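Local coordinates for protein Chains: A (Unidentified, PDB 6ZM9) that probably cleaves S-adenosyl methionine as a phage-encoded SAM lyase, and binds 5'-deoxy-5'-methylthioadenosine in pockets shared between subunits, at residues E60-Q65 / K103-I108; Q43-D48 / D78-S83; I108-I111 / I116-D119. All blocks are in the same frame, centred on the assembly; numbering follows the deposited sequence.

Contact 1: E60-Q65 / K103-I108; sequences EQRSGQ and KQESVI. With PRO (proline), chain E; MTA (5'-deoxy-5'-methylthioadenosine), chain F.
E105 reaches across to two successive residues of the loop 60-65, Q61 and R62, and in the conformers described each of its carboxylate oxygens takes a different partner there. The backbone N of Q61 meets E105 OE1 at 3.2 Å in a nearly straight bond (169°), approaching from the syn side. R62 NE lies 2.6 Å from E105 OE2 in a short salt bridge on the anti side; OE2 sits at the edge of the guanidinium, slightly tilted out of its plane, and the two flat groups are turned about 30° from each other. Glutamate suits this place because its chain, fully extended with CG anti to the backbone N (chi1 -172°), carries the charge across to the loop. The aliphatic CG of Q61 adds a softer contact, 3.7 Å from E105 OE1.

The next shell steadies this pair. Y58 OH also bonds E105 OE1, while the other end of R62 is held by a salt bridge from NH1 to E129 and a bond from NH2 to the carbonyl of A125. Within the loop, S63 OG accepts from Q65 N at 3.1 Å, an ST turn that suits a short hydroxyl side chain, and G64 occupies a positive phi that favours glycine.

The main chain of E105 serves the ligand: its N donates to OXT of the bound proline at 2.9 Å, and Q104 OE1 sits 2.7 Å from the proline N. E105 therefore joins loop and ligand: its side chain ties down the loop between strands 49-59 and 66-77, while its main chain helps form the proline pocket beside methylthioadenosine.

Contact 2: Q43-D48 / D78-S83; sequences QGILPD and DLEGLS. With NA (sodium ion), chain D; MTA (5'-deoxy-5'-methylthioadenosine), chain B.
The backbone N of L46 donates to the carboxylate OE2 of E80 at 3.2 Å; the N-H points well at the oxygen (164°) but comes from above the carboxylate plane. The same oxygen lies 3.0 Å from I45 CG1, an unusually short approach to a methylene that is probably somewhat strained. Next to this, the methyl CD1 of I45 rests 3.6 Å from CD1 of L82. Having CG1 anti to the backbone N (chi1 -167°) brings the CG1 and CD1 of I45 to E80 and L82, and K90 of helix 84-101 is touched by the same side chain. A branched apolar residue suits this spot, its chain lying between the L82 methyl and the E80 carboxylate.

Both segments are connections at the end of the sheet: 43-48 leads from helix 29-43 into strand 49-59, whereas strand 66-77 is linked to helix 84-101 by residues 78-83. G44 closes the first helix in a Schellman motif, its positive phi favouring glycine, and S83 N-caps the second. D78 shapes the loop 78-83: OD1 accepts from E80 N at 3.0 Å, an Asx turn, and OD2 uses its syn lone pair for L82 N at 2.8 Å, so aspartate orients both residues that reach across.

L46 makes the looser side, its CD1 lying 3.9 Å from E80 CG in a plain apolar touch on the partly exposed side, with T59 of the third subunit packing on it as well. Farther along, D48 binds a sodium ion through OD2, 2.7 Å away; N7 of methylthioadenosine and a water are further ligands of the metal, and D48 OD1 bonds T59 of the third subunit.

Contact 3: I108-I111 / I116-D119; sequences IVEI and IVQD. With MTA (5'-deoxy-5'-methylthioadenosine), chain F.
E110 extends with CG anti to its own N (chi1 -173°), and V117 sets CG2 anti to the carbonyl carbon; together these torsions lay CG and the carboxylate of E110 over the V117 methyls, crossing at about a right angle with E110 CD 3.8 Å from V117 CG2. A long chain suits E110, since it can cover the valine while OE2 accepts from Q112 NE2.

The backbones hold the strands together. I111 N donates to D119 O at 2.9 Å, almost straight (173°), and I111 O accepts from Q118 N at 2.8 Å. The same two carbonyls also receive weaker CA-H...O contacts: E110 CA lies 3.5 Å from D119 O, and V117 CA the same distance from I111 O.

Q118 folds back on its own strand, NE2 reaching I116 O at 3.1 Å from above the carbonyl plane, while OE1 is bonded by K84 of helix 84-101; an amide suits the place because it can donate and accept at once. I111 instead packs on T88 and V91 of that helix. With Q118 and D119 both opposite I111, this is a classic beta bulge in the antiparallel hairpin of strands 106-113 and 116-124.

Contacts 1 and 3 lie along one strand, 106-113, and share I108, whose CD1 touches the adenine of one methylthioadenosine; their centres are 20 Å apart. Contact 2 lies on the opposite side of the chain's centre from contact 1, 30 Å between centres and about 12 Å between nearest atoms, and touches a different copy of the ligand. The centres of contacts 2 and 3 are 17 Å apart, their nearest atoms about 8 Å. The ligand beside contact 1 bonds E69 and S71 of this chain and S50 and I77 of the second subunit. Each pocket is therefore built at a subunit interface: the ligand at contact 2 bonds S50 and I77 here, E69 and S71 of the third subunit.

Contact 1: E60-Q65 / K103-I108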
loop_
_atom_site.group_PDB
_atom_site.type_symbol
_atom_site.label_atom_id
_atom_site.label_comp_id
_atom_site.label_asym_id
_atom_site.label_seq_id
_atom_site.Cartn_x
_atom_site.Cartn_y
_atom_site.Cartn_z
ATOM N N GLU A 60 -12.669 12.190 14.992
ATOM C CA GLU A 60 -13.851 12.891 14.514
ATOM C C GLU A 60 -13.684 14.390 14.716
ATOM O O GLU A 60 -13.311 14.847 15.798
ATOM C CB GLU A 60 -15.098 12.431 15.264
ATOM C CG GLU A 60 -15.452 10.989 15.033
ATOM C CD GLU A 60 -16.771 10.618 15.658
ATOM O OE1 GLU A 60 -17.414 11.496 16.275
ATOM O OE2 GLU A 60 -17.169 9.448 15.522
ATOM N N GLN A 61 -14.010 15.154 13.676
ATOM C CA GLN A 61 -13.663 16.567 13.665
ATOM C C GLN A 61 -14.519 17.386 14.621
ATOM O O GLN A 61 -14.023 18.344 15.225
ATOM C CB GLN A 61 -13.767 17.103 12.240
ATOM C CG GLN A 61 -12.855 16.377 11.269
ATOM C CD GLN A 61 -13.201 16.665 9.823
ATOM O OE1 GLN A 61 -14.324 17.073 9.512
ATOM N NE2 GLN A 61 -12.238 16.451 8.928
ATOM N N ARG A 62 -15.789 17.033 14.790
ATOM C CA ARG A 62 -16.642 17.837 15.656
ATOM C C ARG A 62 -16.398 17.515 17.126
ATOM O O ARG A 62 -16.079 18.407 17.922
ATOM C CB ARG A 62 -18.110 17.625 15.274
ATOM C CG ARG A 62 -18.459 18.106 13.861
ATOM C CD ARG A 62 -19.198 17.035 13.041
ATOM N NE ARG A 62 -18.624 16.873 11.704
ATOM C CZ ARG A 62 -19.101 17.441 10.599
ATOM N NH1 ARG A 62 -20.177 18.218 10.650
ATOM N NH2 ARG A 62 -18.495 17.230 9.437
ATOM N N SER A 63 -16.498 16.237 17.493
ATOM C CA SER A 63 -16.455 15.837 18.890
ATOM C C SER A 63 -15.051 15.559 19.405
ATOM O O SER A 63 -14.848 15.536 20.625
ATOM C CB SER A 63 -17.243 14.539 19.070
ATOM O OG SER A 63 -16.555 13.487 18.409
ATOM N N GLY A 64 -14.099 15.305 18.515
ATOM C CA GLY A 64 -12.766 14.920 18.931
ATOM C C GLY A 64 -12.643 13.475 19.346
ATOM O O GLY A 64 -11.575 13.062 19.805
ATOM N N GLN A 65 -13.706 12.688 19.199
ATOM C CA GLN A 65 -13.647 11.279 19.556
ATOM C C GLN A 65 -12.742 10.512 18.600
ATOM O O GLN A 65 -12.810 10.681 17.381
ATOM C CB GLN A 65 -15.071 10.718 19.491
ATOM C CG GLN A 65 -15.218 9.252 19.904
ATOM C CD GLN A 65 -16.641 8.712 19.725
ATOM O OE1 GLN A 65 -17.604 9.482 19.659
ATOM N NE2 GLN A 65 -16.775 7.387 19.654
ATOM N N LYS A 103 -22.006 7.041 4.188
ATOM C CA LYS A 103 -22.424 7.897 5.297
ATOM C C LYS A 103 -21.231 8.383 6.111
ATOM O O LYS A 103 -21.296 8.476 7.342
ATOM C CB LYS A 103 -23.456 7.201 6.186
ATOM C CG LYS A 103 -24.709 6.791 5.444
ATOM C CD LYS A 103 -25.695 6.148 6.404
ATOM C CE LYS A 103 -26.992 5.751 5.760
ATOM N NZ LYS A 103 -27.874 5.128 6.794
ATOM N N GLN A 104 -20.139 8.700 5.417
ATOM C CA GLN A 104 -18.877 9.018 6.073
ATOM C C GLN A 104 -18.693 10.506 6.334
ATOM O O GLN A 104 -19.112 11.358 5.551
ATOM C CB GLN A 104 -17.706 8.531 5.212
ATOM C CG GLN A 104 -17.687 7.031 5.042
ATOM C CD GLN A 104 -17.413 6.349 6.350
ATOM O OE1 GLN A 104 -16.328 6.483 6.911
ATOM N NE2 GLN A 104 -18.395 5.622 6.857
ATOM N N GLU A 105 -17.985 10.806 7.424
ATOM C CA GLU A 105 -17.621 12.186 7.718
ATOM C C GLU A 105 -16.557 12.688 6.754
ATOM O O GLU A 105 -16.594 13.850 6.328
ATOM C CB GLU A 105 -17.116 12.351 9.151
ATOM C CG GLU A 105 -16.932 13.823 9.491
ATOM C CD GLU A 105 -16.389 14.072 10.876
ATOM O OE1 GLU A 105 -15.301 13.566 11.214
ATOM O OE2 GLU A 105 -17.055 14.810 11.619
ATOM N N SER A 106 -15.589 11.838 6.415
ATOM C CA SER A 106 -14.440 12.219 5.601
ATOM C C SER A 106 -13.984 11.031 4.768
ATOM O O SER A 106 -13.925 9.914 5.292
ATOM C CB SER A 106 -13.289 12.584 6.549
ATOM O OG SER A 106 -12.136 13.044 5.869
ATOM N N VAL A 107 -13.599 11.284 3.514
ATOM C CA VAL A 107 -12.904 10.334 2.647
ATOM C C VAL A 107 -11.637 11.036 2.170
ATOM O O VAL A 107 -11.687 12.204 1.769
ATOM C CB VAL A 107 -13.788 9.909 1.459
ATOM C CG1 VAL A 107 -12.998 9.229 0.359
ATOM C CG2 VAL A 107 -14.892 8.973 1.938
ATOM N N ILE A 108 -10.499 10.348 2.211
ATOM C CA ILE A 108 -9.236 10.928 1.750
ATOM C C ILE A 108 -8.925 10.420 0.350
ATOM O O ILE A 108 -9.001 9.213 0.089
ATOM C CB ILE A 108 -8.075 10.606 2.712
ATOM C CG1 ILE A 108 -8.322 11.253 4.069
ATOM C CG2 ILE A 108 -6.750 11.052 2.096
ATOM C CD1 ILE A 108 -7.374 10.757 5.154
HETATM N N PRO E . -15.605 6.296 9.497
HETATM C CA PRO E . -16.287 6.946 10.616
HETATM C C PRO E . -17.351 7.940 10.183
HETATM O O PRO E . -18.327 8.172 10.910
HETATM C CB PRO E . -15.152 7.701 11.303
HETATM C CG PRO E . -14.110 7.877 10.179
HETATM C CD PRO E . -14.538 7.157 8.969
HETATM O OXT PRO E . -17.233 8.544 9.119
HETATM C CS MTA F . -10.737 9.489 6.545
HETATM S "S5'" MTA F . -11.261 8.320 7.756
HETATM C "C5'" MTA F . -11.225 6.795 6.797
HETATM C "C4'" MTA F . -9.925 6.017 6.850
HETATM O "O4'" MTA F . -8.861 6.847 6.356
HETATM C "C2'" MTA F . -7.961 5.317 7.966
HETATM O "O2'" MTA F . -7.820 4.031 7.385
HETATM C "C3'" MTA F . -9.452 5.552 8.226
HETATM O "O3'" MTA F . -10.125 4.394 8.690
HETATM C "C1'" MTA F . -7.640 6.417 6.942
HETATM N N9 MTA F . -6.969 7.568 7.526
HETATM C C8 MTA F . -7.522 8.654 8.156
HETATM N N7 MTA F . -6.659 9.585 8.489
HETATM C C5 MTA F . -5.444 9.072 8.052
HETATM C C6 MTA F . -4.139 9.603 8.031
HETATM N N6 MTA F . -3.815 10.825 8.478
HETATM N N1 MTA F . -3.163 8.843 7.473
HETATM C C2 MTA F . -3.486 7.645 6.971
HETATM N N3 MTA F . -4.676 7.056 6.914
HETATM C C4 MTA F . -5.625 7.824 7.473
#

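Contact 2: Q43-D48 / D78-S83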
loop_
_atom_site.group_PDB
_atom_site.type_symbol
_atom_site.label_atom_id
_atom_site.label_comp_id
_atom_site.label_asym_id
_atom_site.label_seq_id
_atom_site.Cartn_x
_atom_site.Cartn_y
_atom_site.Cartn_z
ATOM N N GLN A 43 -19.466 6.107 -14.917
ATOM C CA GLN A 43 -18.544 7.079 -15.477
ATOM C C GLN A 43 -18.045 6.675 -16.855
ATOM O O GLN A 43 -17.409 7.496 -17.534
ATOM C CB GLN A 43 -17.351 7.233 -14.542
ATOM C CG GLN A 43 -17.690 7.808 -13.177
ATOM C CD GLN A 43 -16.454 7.946 -12.318
ATOM O OE1 GLN A 43 -15.529 7.153 -12.413
ATOM N NE2 GLN A 43 -16.425 8.957 -11.489
ATOM N N GLY A 44 -18.308 5.441 -17.276
ATOM C CA GLY A 44 -17.846 4.951 -18.550
ATOM C C GLY A 44 -16.395 4.541 -18.579
ATOM O O GLY A 44 -15.862 4.334 -19.672
ATOM N N ILE A 45 -15.739 4.403 -17.394
ATOM C CA ILE A 45 -14.308 4.127 -17.236
ATOM C C ILE A 45 -14.108 2.669 -16.863
ATOM O O ILE A 45 -14.995 2.027 -16.292
ATOM C CB ILE A 45 -13.746 5.093 -16.167
ATOM C CG1 ILE A 45 -12.214 5.143 -16.129
ATOM C CG2 ILE A 45 -14.178 4.694 -14.780
ATOM C CD1 ILE A 45 -11.639 6.301 -15.286
ATOM N N LEU A 46 -12.939 2.120 -17.202
ATOM C CA LEU A 46 -12.621 0.767 -16.757
ATOM C C LEU A 46 -12.589 0.737 -15.233
ATOM O O LEU A 46 -11.917 1.578 -14.619
ATOM C CB LEU A 46 -11.260 0.337 -17.289
ATOM C CG LEU A 46 -11.304 -0.313 -18.667
ATOM C CD1 LEU A 46 -9.880 -0.530 -19.118
ATOM C CD2 LEU A 46 -12.057 -1.624 -18.660
ATOM N N PRO A 47 -13.284 -0.202 -14.585
ATOM C CA PRO A 47 -13.350 -0.169 -13.116
ATOM C C PRO A 47 -12.141 -0.762 -12.414
ATOM O O PRO A 47 -12.054 -0.643 -11.177
ATOM C CB PRO A 47 -14.603 -0.991 -12.795
ATOM C CG PRO A 47 -14.837 -1.833 -13.952
ATOM C CD PRO A 47 -14.231 -1.174 -15.158
ATOM N N ASP A 48 -11.233 -1.377 -13.172
ATOM C CA ASP A 48 -10.120 -2.143 -12.634
ATOM C C ASP A 48 -9.397 -1.384 -11.527
ATOM O O ASP A 48 -9.074 -0.196 -11.661
ATOM C CB ASP A 48 -9.143 -2.456 -13.782
ATOM C CG ASP A 48 -9.782 -3.256 -14.925
ATOM O OD1 ASP A 48 -11.010 -3.166 -15.139
ATOM O OD2 ASP A 48 -9.016 -3.982 -15.610
ATOM N N ASP A 78 -4.148 4.195 -13.593
ATOM C CA ASP A 78 -4.839 4.499 -14.844
ATOM C C ASP A 78 -4.207 3.672 -15.958
ATOM O O ASP A 78 -3.025 3.853 -16.258
ATOM C CB ASP A 78 -4.710 5.989 -15.170
ATOM C CG ASP A 78 -5.346 6.361 -16.501
ATOM O OD1 ASP A 78 -6.271 5.633 -16.929
ATOM O OD2 ASP A 78 -4.927 7.387 -17.111
ATOM N N LEU A 79 -4.983 2.769 -16.563
ATOM C CA LEU A 79 -4.533 1.984 -17.703
ATOM C C LEU A 79 -5.080 2.495 -19.034
ATOM O O LEU A 79 -4.806 1.880 -20.068
ATOM C CB LEU A 79 -4.937 0.502 -17.533
ATOM C CG LEU A 79 -4.467 -0.186 -16.256
ATOM C CD1 LEU A 79 -4.810 -1.664 -16.160
ATOM C CD2 LEU A 79 -2.967 -0.061 -16.091
ATOM N N GLU A 80 -5.835 3.598 -19.035
ATOM C CA GLU A 80 -6.486 4.084 -20.243
ATOM C C GLU A 80 -5.878 5.361 -20.800
ATOM O O GLU A 80 -6.406 5.906 -21.779
ATOM C CB GLU A 80 -7.969 4.352 -19.974
ATOM C CG GLU A 80 -8.743 3.136 -19.558
ATOM C CD GLU A 80 -10.222 3.427 -19.474
ATOM O OE1 GLU A 80 -10.945 3.143 -20.446
ATOM O OE2 GLU A 80 -10.663 3.968 -18.447
ATOM N N GLY A 81 -4.817 5.876 -20.187
ATOM C CA GLY A 81 -4.152 7.062 -20.686
ATOM C C GLY A 81 -5.029 8.293 -20.699
ATOM O O GLY A 81 -5.092 9.008 -21.706
ATOM N N LEU A 82 -5.706 8.559 -19.589
ATOM C CA LEU A 82 -6.570 9.718 -19.498
ATOM C C LEU A 82 -5.734 10.975 -19.288
ATOM O O LEU A 82 -4.586 10.929 -18.841
ATOM C CB LEU A 82 -7.537 9.576 -18.326
ATOM C CG LEU A 82 -8.448 8.340 -18.307
ATOM C CD1 LEU A 82 -9.377 8.419 -17.078
ATOM C CD2 LEU A 82 -9.215 8.200 -19.611
ATOM N N SER A 83 -6.337 12.110 -19.614
ATOM C CA SER A 83 -5.723 13.376 -19.287
ATOM C C SER A 83 -5.739 13.585 -17.778
ATOM O O SER A 83 -6.540 12.987 -17.047
ATOM C CB SER A 83 -6.491 14.515 -19.954
ATOM O OG SER A 83 -7.753 14.716 -19.319
HETATM NA NA NA D . -6.339 -3.827 -15.365
HETATM C CS MTA B . -3.573 -7.511 -13.378
HETATM S "S5'" MTA B . -4.944 -8.390 -12.702
HETATM C "C5'" MTA B . -4.316 -8.795 -11.063
HETATM C "C4'" MTA B . -4.634 -7.792 -9.972
HETATM O "O4'" MTA B . -4.077 -6.517 -10.331
HETATM C "C2'" MTA B . -6.031 -6.155 -8.991
HETATM O "O2'" MTA B . -5.734 -6.397 -7.625
HETATM C "C3'" MTA B . -6.112 -7.511 -9.699
HETATM O "O3'" MTA B . -6.738 -8.512 -8.915
HETATM C "C1'" MTA B . -4.840 -5.495 -9.701
HETATM N N9 MTA B . -5.237 -4.521 -10.706
HETATM C C8 MTA B . -5.588 -4.734 -12.015
HETATM N N7 MTA B . -5.800 -3.638 -12.704
HETATM C C5 MTA B . -5.580 -2.625 -11.779
HETATM C C6 MTA B . -5.565 -1.220 -11.891
HETATM N N6 MTA B . -5.785 -0.553 -13.032
HETATM N N1 MTA B . -5.256 -0.507 -10.779
HETATM C C2 MTA B . -4.978 -1.165 -9.647
HETATM N N3 MTA B . -4.938 -2.477 -9.430
HETATM C C4 MTA B . -5.249 -3.161 -10.543
HETATM O O HOH W 1 -5.192 -4.311 -17.818
#

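Contact 3: I108-I111 / I116-D119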
loop_
_atom_site.group_PDB
_atom_site.type_symbol
_atom_site.label_atom_id
_atom_site.label_comp_id
_atom_site.label_asym_id
_atom_site.label_seq_id
_atom_site.Cartn_x
_atom_site.Cartn_y
_atom_site.Cartn_z
ATOM N N ILE A 108 -10.499 10.348 2.211
ATOM C CA ILE A 108 -9.236 10.928 1.750
ATOM C C ILE A 108 -8.925 10.420 0.350
ATOM O O ILE A 108 -9.001 9.213 0.089
ATOM C CB ILE A 108 -8.075 10.606 2.712
ATOM C CG1 ILE A 108 -8.322 11.253 4.069
ATOM C CG2 ILE A 108 -6.750 11.052 2.096
ATOM C CD1 ILE A 108 -7.374 10.757 5.154
ATOM N N VAL A 109 -8.542 11.337 -0.539
ATOM C CA VAL A 109 -8.167 11.029 -1.914
ATOM C C VAL A 109 -6.770 11.584 -2.160
ATOM O O VAL A 109 -6.498 12.757 -1.874
ATOM C CB VAL A 109 -9.161 11.645 -2.915
ATOM C CG1 VAL A 109 -8.676 11.433 -4.339
ATOM C CG2 VAL A 109 -10.533 11.060 -2.733
ATOM N N GLU A 110 -5.889 10.756 -2.703
ATOM C CA GLU A 110 -4.554 11.175 -3.106
ATOM C C GLU A 110 -4.413 10.900 -4.596
ATOM O O GLU A 110 -4.691 9.785 -5.046
ATOM C CB GLU A 110 -3.503 10.388 -2.316
ATOM C CG GLU A 110 -2.079 10.849 -2.527
ATOM C CD GLU A 110 -1.070 10.038 -1.724
ATOM O OE1 GLU A 110 -0.796 10.394 -0.554
ATOM O OE2 GLU A 110 -0.554 9.037 -2.270
ATOM N N ILE A 111 -3.968 11.904 -5.356
ATOM C CA ILE A 111 -3.724 11.779 -6.793
ATOM C C ILE A 111 -2.220 11.860 -7.021
ATOM O O ILE A 111 -1.574 12.795 -6.533
ATOM C CB ILE A 111 -4.375 12.932 -7.581
ATOM C CG1 ILE A 111 -5.870 13.022 -7.309
ATOM C CG2 ILE A 111 -4.060 12.791 -9.064
ATOM C CD1 ILE A 111 -6.582 11.841 -7.702
ATOM N N ILE A 116 4.446 10.959 -7.949
ATOM C CA ILE A 116 4.575 12.239 -7.266
ATOM C C ILE A 116 3.176 12.752 -6.955
ATOM O O ILE A 116 2.318 12.821 -7.843
ATOM C CB ILE A 116 5.362 13.234 -8.139
ATOM C CG1 ILE A 116 6.762 12.667 -8.416
ATOM C CG2 ILE A 116 5.432 14.583 -7.472
ATOM C CD1 ILE A 116 7.558 13.480 -9.363
ATOM N N VAL A 117 2.941 13.088 -5.688
ATOM C CA VAL A 117 1.611 13.505 -5.264
ATOM C C VAL A 117 1.297 14.874 -5.850
ATOM O O VAL A 117 2.017 15.853 -5.617
ATOM C CB VAL A 117 1.486 13.519 -3.736
ATOM C CG1 VAL A 117 0.132 14.047 -3.341
ATOM C CG2 VAL A 117 1.693 12.126 -3.185
ATOM N N GLN A 118 0.200 14.943 -6.598
ATOM C CA GLN A 118 -0.301 16.186 -7.157
ATOM C C GLN A 118 -1.253 16.885 -6.202
ATOM O O GLN A 118 -1.257 18.118 -6.130
ATOM C CB GLN A 118 -1.016 15.894 -8.476
ATOM C CG GLN A 118 -0.130 15.183 -9.470
ATOM C CD GLN A 118 1.108 15.987 -9.774
ATOM O OE1 GLN A 118 1.026 17.099 -10.305
ATOM N NE2 GLN A 118 2.268 15.444 -9.416
ATOM N N ASP A 119 -2.062 16.112 -5.477
ATOM C CA ASP A 119 -3.067 16.659 -4.586
ATOM C C ASP A 119 -3.414 15.593 -3.548
ATOM O O ASP A 119 -3.511 14.409 -3.881
ATOM C CB ASP A 119 -4.371 17.028 -5.330
ATOM C CG ASP A 119 -4.150 17.691 -6.709
ATOM O OD1 ASP A 119 -4.005 18.939 -6.750
ATOM O OD2 ASP A 119 -4.213 16.977 -7.749
HETATM C CS MTA F . -10.737 9.489 6.545
HETATM S "S5'" MTA F . -11.261 8.320 7.756
HETATM C "C5'" MTA F . -11.225 6.795 6.797
HETATM C "C4'" MTA F . -9.925 6.017 6.850
HETATM O "O4'" MTA F . -8.861 6.847 6.356
HETATM C "C2'" MTA F . -7.961 5.317 7.966
HETATM O "O2'" MTA F . -7.820 4.031 7.385
HETATM C "C3'" MTA F . -9.452 5.552 8.226
HETATM O "O3'" MTA F . -10.125 4.394 8.690
HETATM C "C1'" MTA F . -7.640 6.417 6.942
HETATM N N9 MTA F . -6.969 7.568 7.526
HETATM C C8 MTA F . -7.522 8.654 8.156
HETATM N N7 MTA F . -6.659 9.585 8.489
HETATM C C5 MTA F . -5.444 9.072 8.052
HETATM C C6 MTA F . -4.139 9.603 8.031
HETATM N N6 MTA F . -3.815 10.825 8.478
HETATM N N1 MTA F . -3.163 8.843 7.473
HETATM C C2 MTA F . -3.486 7.645 6.971
HETATM N N3 MTA F . -4.676 7.056 6.914
HETATM C C4 MTA F . -5.625 7.824 7.473
#